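Local coordinates for protein putative leucoanthocyanidin reductase 1 (Vitis vinifera, PDB 3I6I) that probably reduces leucoanthocyanidins with NADPH in flavonoid biosynthesis, using a Rossmann-fold domain of the NmrA-like, short-chain dehydrogenase/reductase type to hold the cofactor, at residues 93-107 with 139-152. Sequence-based numbering, arbitrary orientation.
Sequences GESILDQIALVKAMK and EKRRVRQLVEESGI. With NDP (NADPH dihydro-nicotinamide-adenine-dinucleotide phosphate), chain B.
Val103 and Leu146 lie alongside each other, pointing opposite ways, at the tight centre of two nearly parallel helices, whose segment axes run 10.0 Å apart at 8°. Val103 divides its branches: CG1, anti to the backbone N (chi1 173°), lies 3.7 Å from Leu146 CG, while CG2 meets Val147 CG2 crosswise. Ile100 CG2 touches Leu146 CD2 at 3.8 Å. Toward the cofactor, Val143 CG2 packs on Ile96 CG2 and near the Gln99 amide, held at both ends: NE2 gives Ile96 O an N-H in the carbonyl plane, Gln99 NE2 to Ile96 O 3.0 Å, and OE1 is bonded to Ser89 OG and Ser118 N. Ile96 CD1 also touches Lys140 CE, whose NZ donates to both nicotinamide-ribose hydroxyls of NADPH, O3D at 2.8 Å and O2D at 3.1 Å.

The outer side is looser and open to solvent: Leu97, Arg142 and Lys107 are exposed, and charged chains mix with apolar ones. The Glu139 chain runs across Leu97, and its OE1 accepts hydrogen bonds from two waters, one bridging to Gly93 O, the other to Glu94 O and Leu97 N. With an alanine here, the two waters would probably lose their shared acceptor and one flank of Leu97 its cover. Farther along, Ile100 CD1 rests against Arg142 NE at 3.9 Å, and the aliphatic part of Lys107 lies over Ser150, whose OG bonds back to Leu146 O.

Both helices cover one face of the parallel Rossmann sheet: Val103, Met106, Val147 and Ile152 converge on Phe115 of strand 114-116, Leu102 and Met106 reach Val87 of strand 86-89, and helix 72-81 flanks helix 99-109.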
loop_
_atom_site.group_PDB
_atom_site.type_symbol
_atom_site.label_atom_id
_atom_site.label_comp_id
_atom_site.label_asym_id
_atom_site.label_seq_id
_atom_site.Cartn_x
_atom_site.Cartn_y
_atom_site.Cartn_z
ATOM N N GLY A 93 4.022 2.909 -8.575
ATOM C CA GLY A 93 3.047 3.585 -9.422
ATOM C C GLY A 93 3.383 3.701 -10.890
ATOM O O GLY A 93 2.493 3.620 -11.737
ATOM N N GLU A 94 4.660 3.883 -11.196
ATOM C CA GLU A 94 5.151 3.915 -12.564
ATOM C C GLU A 94 5.060 2.560 -13.286
ATOM O O GLU A 94 5.104 2.525 -14.502
ATOM C CB GLU A 94 6.608 4.463 -12.616
ATOM C CG GLU A 94 7.750 3.489 -12.182
ATOM C CD GLU A 94 7.648 2.987 -10.722
ATOM O OE1 GLU A 94 7.428 3.809 -9.791
ATOM O OE2 GLU A 94 7.779 1.754 -10.503
ATOM N N SER A 95 4.921 1.459 -12.544
ATOM C CA SER A 95 4.973 0.106 -13.112
ATOM C C SER A 95 3.670 -0.671 -13.034
ATOM O O SER A 95 3.670 -1.891 -13.197
ATOM C CB SER A 95 6.078 -0.706 -12.395
ATOM O OG SER A 95 7.310 -0.011 -12.408
ATOM N N ILE A 96 2.546 0.003 -12.793
ATOM C CA ILE A 96 1.283 -0.726 -12.609
ATOM C C ILE A 96 0.934 -1.623 -13.846
ATOM O O ILE A 96 0.541 -2.780 -13.683
ATOM C CB ILE A 96 0.120 0.244 -12.295
ATOM C CG1 ILE A 96 0.376 0.962 -10.969
ATOM C CG2 ILE A 96 -1.213 -0.526 -12.261
ATOM C CD1 ILE A 96 0.690 0.023 -9.796
ATOM N N LEU A 97 1.066 -1.113 -15.051
ATOM C CA LEU A 97 0.712 -1.936 -16.252
ATOM C C LEU A 97 1.742 -3.055 -16.581
ATOM O O LEU A 97 1.454 -3.967 -17.365
ATOM C CB LEU A 97 0.452 -1.056 -17.434
ATOM C CG LEU A 97 -0.694 -0.083 -17.348
ATOM C CD1 LEU A 97 -0.795 0.690 -18.647
ATOM C CD2 LEU A 97 -1.971 -0.782 -16.983
ATOM N N ASP A 98 2.900 -3.043 -15.915
ATOM C CA ASP A 98 3.841 -4.175 -15.977
ATOM C C ASP A 98 3.181 -5.432 -15.415
ATOM O O ASP A 98 3.629 -6.562 -15.647
ATOM C CB ASP A 98 5.128 -3.903 -15.169
ATOM C CG ASP A 98 6.053 -2.843 -15.803
ATOM O OD1 ASP A 98 5.870 -2.478 -16.983
ATOM O OD2 ASP A 98 6.998 -2.406 -15.091
ATOM N N GLN A 99 2.109 -5.244 -14.644
ATOM C CA GLN A 99 1.389 -6.367 -14.080
ATOM C C GLN A 99 0.562 -7.145 -15.120
ATOM O O GLN A 99 0.145 -8.271 -14.845
ATOM C CB GLN A 99 0.479 -5.890 -12.952
ATOM C CG GLN A 99 1.246 -5.427 -11.740
ATOM C CD GLN A 99 0.356 -4.859 -10.675
ATOM O OE1 GLN A 99 0.234 -5.424 -9.566
ATOM N NE2 GLN A 99 -0.316 -3.766 -11.010
ATOM N N ILE A 100 0.327 -6.561 -16.292
ATOM C CA ILE A 100 -0.505 -7.195 -17.312
ATOM C C ILE A 100 0.100 -8.524 -17.728
ATOM O O ILE A 100 -0.603 -9.561 -17.741
ATOM C CB ILE A 100 -0.739 -6.291 -18.516
ATOM C CG1 ILE A 100 -1.625 -5.095 -18.133
ATOM C CG2 ILE A 100 -1.397 -7.065 -19.678
ATOM C CD1 ILE A 100 -1.893 -4.180 -19.267
ATOM N N ALA A 101 1.394 -8.524 -18.045
ATOM C CA ALA A 101 2.070 -9.799 -18.408
ATOM C C ALA A 101 2.050 -10.808 -17.260
ATOM O O ALA A 101 1.885 -12.005 -17.478
ATOM C CB ALA A 101 3.512 -9.556 -18.869
ATOM N N LEU A 102 2.213 -10.334 -16.027
ATOM C CA LEU A 102 2.122 -11.214 -14.868
ATOM C C LEU A 102 0.760 -11.885 -14.734
ATOM O O LEU A 102 0.692 -13.085 -14.422
ATOM C CB LEU A 102 2.435 -10.461 -13.562
ATOM C CG LEU A 102 2.430 -11.236 -12.255
ATOM C CD1 LEU A 102 3.367 -12.434 -12.244
ATOM C CD2 LEU A 102 2.718 -10.259 -11.050
ATOM N N VAL A 103 -0.310 -11.118 -14.940
ATOM C CA VAL A 103 -1.681 -11.657 -14.922
ATOM C C VAL A 103 -1.841 -12.694 -16.038
ATOM O O VAL A 103 -2.327 -13.791 -15.796
ATOM C CB VAL A 103 -2.754 -10.535 -15.002
ATOM C CG1 VAL A 103 -4.185 -11.123 -15.148
ATOM C CG2 VAL A 103 -2.668 -9.595 -13.778
ATOM N N LYS A 104 -1.406 -12.384 -17.265
ATOM C CA LYS A 104 -1.491 -13.371 -18.357
ATOM C C LYS A 104 -0.722 -14.660 -18.008
ATOM O O LYS A 104 -1.162 -15.784 -18.324
ATOM C CB LYS A 104 -1.005 -12.751 -19.669
ATOM C CG LYS A 104 -1.914 -11.621 -20.174
ATOM C CD LYS A 104 -1.740 -11.356 -21.671
ATOM C CE LYS A 104 -2.409 -12.437 -22.554
ATOM N NZ LYS A 104 -3.881 -12.714 -22.229
ATOM N N ALA A 105 0.419 -14.512 -17.334
ATOM C CA ALA A 105 1.255 -15.644 -16.924
ATOM C C ALA A 105 0.549 -16.497 -15.885
ATOM O O ALA A 105 0.526 -17.747 -15.995
ATOM C CB ALA A 105 2.615 -15.173 -16.416
ATOM N N MET A 106 -0.054 -15.843 -14.900
ATOM C CA MET A 106 -0.830 -16.566 -13.892
ATOM C C MET A 106 -2.018 -17.294 -14.506
ATOM O O MET A 106 -2.330 -18.432 -14.122
ATOM C CB MET A 106 -1.300 -15.634 -12.784
ATOM C CG MET A 106 -0.184 -15.182 -11.901
ATOM S SD MET A 106 -0.664 -14.100 -10.527
ATOM C CE MET A 106 -1.348 -12.705 -11.386
ATOM N N LYS A 107 -2.690 -16.652 -15.447
ATOM C CA LYS A 107 -3.799 -17.298 -16.139
ATOM C C LYS A 107 -3.329 -18.526 -16.911
ATOM O O LYS A 107 -3.995 -19.565 -16.885
ATOM C CB LYS A 107 -4.478 -16.331 -17.093
ATOM C CG LYS A 107 -5.749 -16.873 -17.742
ATOM C CD LYS A 107 -6.266 -15.920 -18.824
ATOM C CE LYS A 107 -7.470 -16.526 -19.545
ATOM N NZ LYS A 107 -7.967 -15.697 -20.687
ATOM N N GLU A 139 -5.157 2.793 -14.384
ATOM C CA GLU A 139 -4.268 1.640 -14.580
ATOM C C GLU A 139 -4.575 0.525 -13.565
ATOM O O GLU A 139 -4.627 -0.649 -13.941
ATOM C CB GLU A 139 -2.830 2.077 -14.482
ATOM C CG GLU A 139 -2.453 2.994 -15.660
ATOM C CD GLU A 139 -1.000 3.391 -15.696
ATOM O OE1 GLU A 139 -0.228 3.054 -14.757
ATOM O OE2 GLU A 139 -0.622 4.052 -16.687
ATOM N N LYS A 140 -4.778 0.892 -12.290
ATOM C CA LYS A 140 -5.133 -0.104 -11.272
ATOM C C LYS A 140 -6.480 -0.781 -11.559
ATOM O O LYS A 140 -6.627 -2.008 -11.379
ATOM C CB LYS A 140 -5.052 0.502 -9.876
ATOM C CG LYS A 140 -3.623 0.853 -9.440
ATOM C CD LYS A 140 -3.540 1.268 -7.977
ATOM C CE LYS A 140 -2.087 1.553 -7.576
ATOM N NZ LYS A 140 -1.940 1.556 -6.078
ATOM N N ARG A 141 -7.450 -0.022 -12.047
ATOM C CA ARG A 141 -8.769 -0.543 -12.394
ATOM C C ARG A 141 -8.679 -1.506 -13.569
ATOM O O ARG A 141 -9.377 -2.517 -13.587
ATOM C CB ARG A 141 -9.711 0.587 -12.791
ATOM C CG ARG A 141 -10.146 1.457 -11.623
ATOM C CD ARG A 141 -10.895 2.619 -12.140
ATOM N NE ARG A 141 -11.179 3.606 -11.117
ATOM C CZ ARG A 141 -11.511 4.866 -11.355
ATOM N NH1 ARG A 141 -11.668 5.302 -12.586
ATOM N NH2 ARG A 141 -11.735 5.682 -10.353
ATOM N N ARG A 142 -7.816 -1.169 -14.521
ATOM C CA ARG A 142 -7.586 -2.006 -15.712
ATOM C C ARG A 142 -6.960 -3.334 -15.267
ATOM O O ARG A 142 -7.349 -4.410 -15.726
ATOM C CB ARG A 142 -6.720 -1.242 -16.724
ATOM C CG ARG A 142 -6.758 -1.803 -18.143
ATOM C CD ARG A 142 -5.643 -2.671 -18.407
ATOM N NE ARG A 142 -5.525 -3.017 -19.840
ATOM C CZ ARG A 142 -6.068 -4.087 -20.440
ATOM N NH1 ARG A 142 -6.868 -4.949 -19.783
ATOM N NH2 ARG A 142 -5.814 -4.283 -21.732
ATOM N N VAL A 143 -6.024 -3.300 -14.346
ATOM C CA VAL A 143 -5.459 -4.518 -13.807
ATOM C C VAL A 143 -6.538 -5.349 -13.076
ATOM O O VAL A 143 -6.612 -6.554 -13.276
ATOM C CB VAL A 143 -4.271 -4.268 -12.928
ATOM C CG1 VAL A 143 -3.852 -5.512 -12.153
ATOM C CG2 VAL A 143 -3.098 -3.684 -13.781
ATOM N N ARG A 144 -7.399 -4.708 -12.322
ATOM C CA ARG A 144 -8.454 -5.465 -11.598
ATOM C C ARG A 144 -9.401 -6.134 -12.605
ATOM O O ARG A 144 -9.790 -7.304 -12.413
ATOM C CB ARG A 144 -9.302 -4.547 -10.730
ATOM C CG ARG A 144 -8.699 -4.005 -9.465
ATOM C CD ARG A 144 -9.743 -3.269 -8.666
ATOM N NE ARG A 144 -9.211 -2.766 -7.406
ATOM C CZ ARG A 144 -9.974 -2.366 -6.372
ATOM N NH1 ARG A 144 -11.301 -2.375 -6.430
ATOM N NH2 ARG A 144 -9.406 -1.920 -5.276
ATOM N N GLN A 145 -9.755 -5.392 -13.666
ATOM C CA GLN A 145 -10.649 -5.909 -14.743
ATOM C C GLN A 145 -9.997 -7.152 -15.348
ATOM O O GLN A 145 -10.649 -8.200 -15.488
ATOM C CB GLN A 145 -10.962 -4.838 -15.819
ATOM C CG GLN A 145 -11.435 -5.360 -17.204
ATOM C CD GLN A 145 -10.265 -5.514 -18.231
ATOM O OE1 GLN A 145 -9.432 -4.595 -18.355
ATOM N NE2 GLN A 145 -10.165 -6.699 -18.909
ATOM N N LEU A 146 -8.725 -7.036 -15.723
ATOM C CA LEU A 146 -7.984 -8.197 -16.257
ATOM C C LEU A 146 -7.917 -9.395 -15.297
ATOM O O LEU A 146 -8.164 -10.556 -15.699
ATOM C CB LEU A 146 -6.580 -7.798 -16.726
ATOM C CG LEU A 146 -5.840 -8.863 -17.526
ATOM C CD1 LEU A 146 -6.603 -9.224 -18.790
ATOM C CD2 LEU A 146 -4.426 -8.376 -17.848
ATOM N N VAL A 147 -7.613 -9.141 -14.040
ATOM C CA VAL A 147 -7.569 -10.208 -13.030
ATOM C C VAL A 147 -8.903 -10.937 -12.951
ATOM O O VAL A 147 -8.980 -12.181 -12.967
ATOM C CB VAL A 147 -7.194 -9.630 -11.684
ATOM C CG1 VAL A 147 -7.454 -10.643 -10.524
ATOM C CG2 VAL A 147 -5.714 -9.136 -11.688
ATOM N N GLU A 148 -9.976 -10.163 -12.855
ATOM C CA GLU A 148 -11.317 -10.785 -12.665
ATOM C C GLU A 148 -11.766 -11.545 -13.911
ATOM O O GLU A 148 -12.329 -12.663 -13.832
ATOM C CB GLU A 148 -12.329 -9.740 -12.234
ATOM C CG GLU A 148 -11.914 -9.160 -10.868
ATOM C CD GLU A 148 -12.857 -8.123 -10.268
ATOM O OE1 GLU A 148 -14.068 -8.326 -10.381
ATOM O OE2 GLU A 148 -12.380 -7.106 -9.658
ATOM N N GLU A 149 -11.530 -10.981 -15.083
ATOM C CA GLU A 149 -11.924 -11.650 -16.287
ATOM C C GLU A 149 -11.048 -12.854 -16.572
ATOM O O GLU A 149 -11.481 -13.769 -17.251
ATOM C CB GLU A 149 -11.959 -10.687 -17.479
ATOM C CG GLU A 149 -13.047 -9.606 -17.311
ATOM C CD GLU A 149 -13.206 -8.651 -18.531
ATOM O OE1 GLU A 149 -12.351 -8.638 -19.454
ATOM O OE2 GLU A 149 -14.219 -7.920 -18.551
ATOM N N SER A 150 -9.837 -12.891 -16.015
ATOM C CA SER A 150 -8.963 -14.036 -16.157
ATOM C C SER A 150 -9.283 -15.181 -15.190
ATOM O O SER A 150 -8.665 -16.244 -15.239
ATOM C CB SER A 150 -7.499 -13.580 -16.025
ATOM O OG SER A 150 -7.215 -12.677 -17.113
ATOM N N GLY A 151 -10.228 -14.938 -14.277
ATOM C CA GLY A 151 -10.603 -15.930 -13.273
ATOM C C GLY A 151 -9.551 -16.211 -12.202
ATOM O O GLY A 151 -9.552 -17.262 -11.585
ATOM N N ILE A 152 -8.652 -15.270 -11.956
ATOM C CA ILE A 152 -7.619 -15.418 -10.938
ATOM C C ILE A 152 -8.212 -15.053 -9.570
ATOM O O ILE A 152 -8.741 -13.958 -9.432
ATOM C CB ILE A 152 -6.439 -14.451 -11.215
ATOM C CG1 ILE A 152 -5.814 -14.711 -12.593
ATOM C CG2 ILE A 152 -5.399 -14.557 -10.113
ATOM C CD1 ILE A 152 -5.347 -16.122 -12.802
HETATM P PA NDP B . 8.512 1.283 -4.828
HETATM O O1A NDP B . 8.907 2.123 -6.018
HETATM O O2A NDP B . 9.109 1.706 -3.359
HETATM O O5B NDP B . 8.855 -0.283 -4.968
HETATM C C5B NDP B . 8.541 -0.960 -6.145
HETATM C C4B NDP B . 9.133 -2.317 -6.163
HETATM O O4B NDP B . 8.637 -2.858 -7.449
HETATM C C3B NDP B . 10.680 -2.289 -6.262
HETATM O O3B NDP B . 11.280 -3.417 -5.570
HETATM C C2B NDP B . 10.933 -2.407 -7.763
HETATM O O2B NDP B . 12.203 -3.016 -7.996
HETATM C C1B NDP B . 9.831 -3.396 -8.135
HETATM N N9A NDP B . 9.495 -3.483 -9.556
HETATM C C8A NDP B . 9.044 -2.479 -10.308
HETATM N N7A NDP B . 8.812 -2.933 -11.542
HETATM C C5A NDP B . 9.099 -4.238 -11.570
HETATM C C6A NDP B . 9.054 -5.215 -12.567
HETATM N N6A NDP B . 8.633 -4.910 -13.797
HETATM N N1A NDP B . 9.433 -6.472 -12.264
HETATM C C2A NDP B . 9.827 -6.781 -11.030
HETATM N N3A NDP B . 9.871 -5.877 -10.042
HETATM C C4A NDP B . 9.522 -4.597 -10.302
HETATM O O3 NDP B . 6.917 1.329 -4.714
HETATM P PN NDP B . 5.962 1.723 -3.445
HETATM O O1N NDP B . 6.136 0.970 -2.182
HETATM O O2N NDP B . 6.044 3.294 -3.400
HETATM O O5D NDP B . 4.511 1.438 -4.165
HETATM C C5D NDP B . 3.933 0.125 -4.120
HETATM C C4D NDP B . 2.437 0.248 -4.183
HETATM O O4D NDP B . 2.085 0.837 -2.900
HETATM C C3D NDP B . 1.903 1.165 -5.255
HETATM O O3D NDP B . 0.653 0.651 -5.706
HETATM C C2D NDP B . 1.650 2.451 -4.491
HETATM O O2D NDP B . 0.546 3.099 -5.091
HETATM C C1D NDP B . 1.231 1.954 -3.109
HETATM N N1N NDP B . 1.632 2.830 -1.950
HETATM C C2N NDP B . 0.740 3.100 -0.883
HETATM C C3N NDP B . 0.958 4.135 -0.074
HETATM C C7N NDP B . -0.003 4.400 1.101
HETATM O O7N NDP B . -0.949 3.637 1.330
HETATM N N7N NDP B . 0.294 5.425 1.881
HETATM C C4N NDP B . 2.173 5.044 -0.318
HETATM C C5N NDP B . 3.269 4.303 -1.076
HETATM C C6N NDP B . 2.988 3.219 -1.787
HETATM P P2B NDP B . 13.412 -2.087 -8.699
HETATM O O1X NDP B . 13.845 -1.032 -7.746
HETATM O O2X NDP B . 14.502 -3.169 -9.113
HETATM O O3X NDP B . 12.788 -1.481 -10.022
HETATM O O HOH W 1 0.056 4.597 -12.780
HETATM O O HOH W 2 2.229 1.575 -15.739
#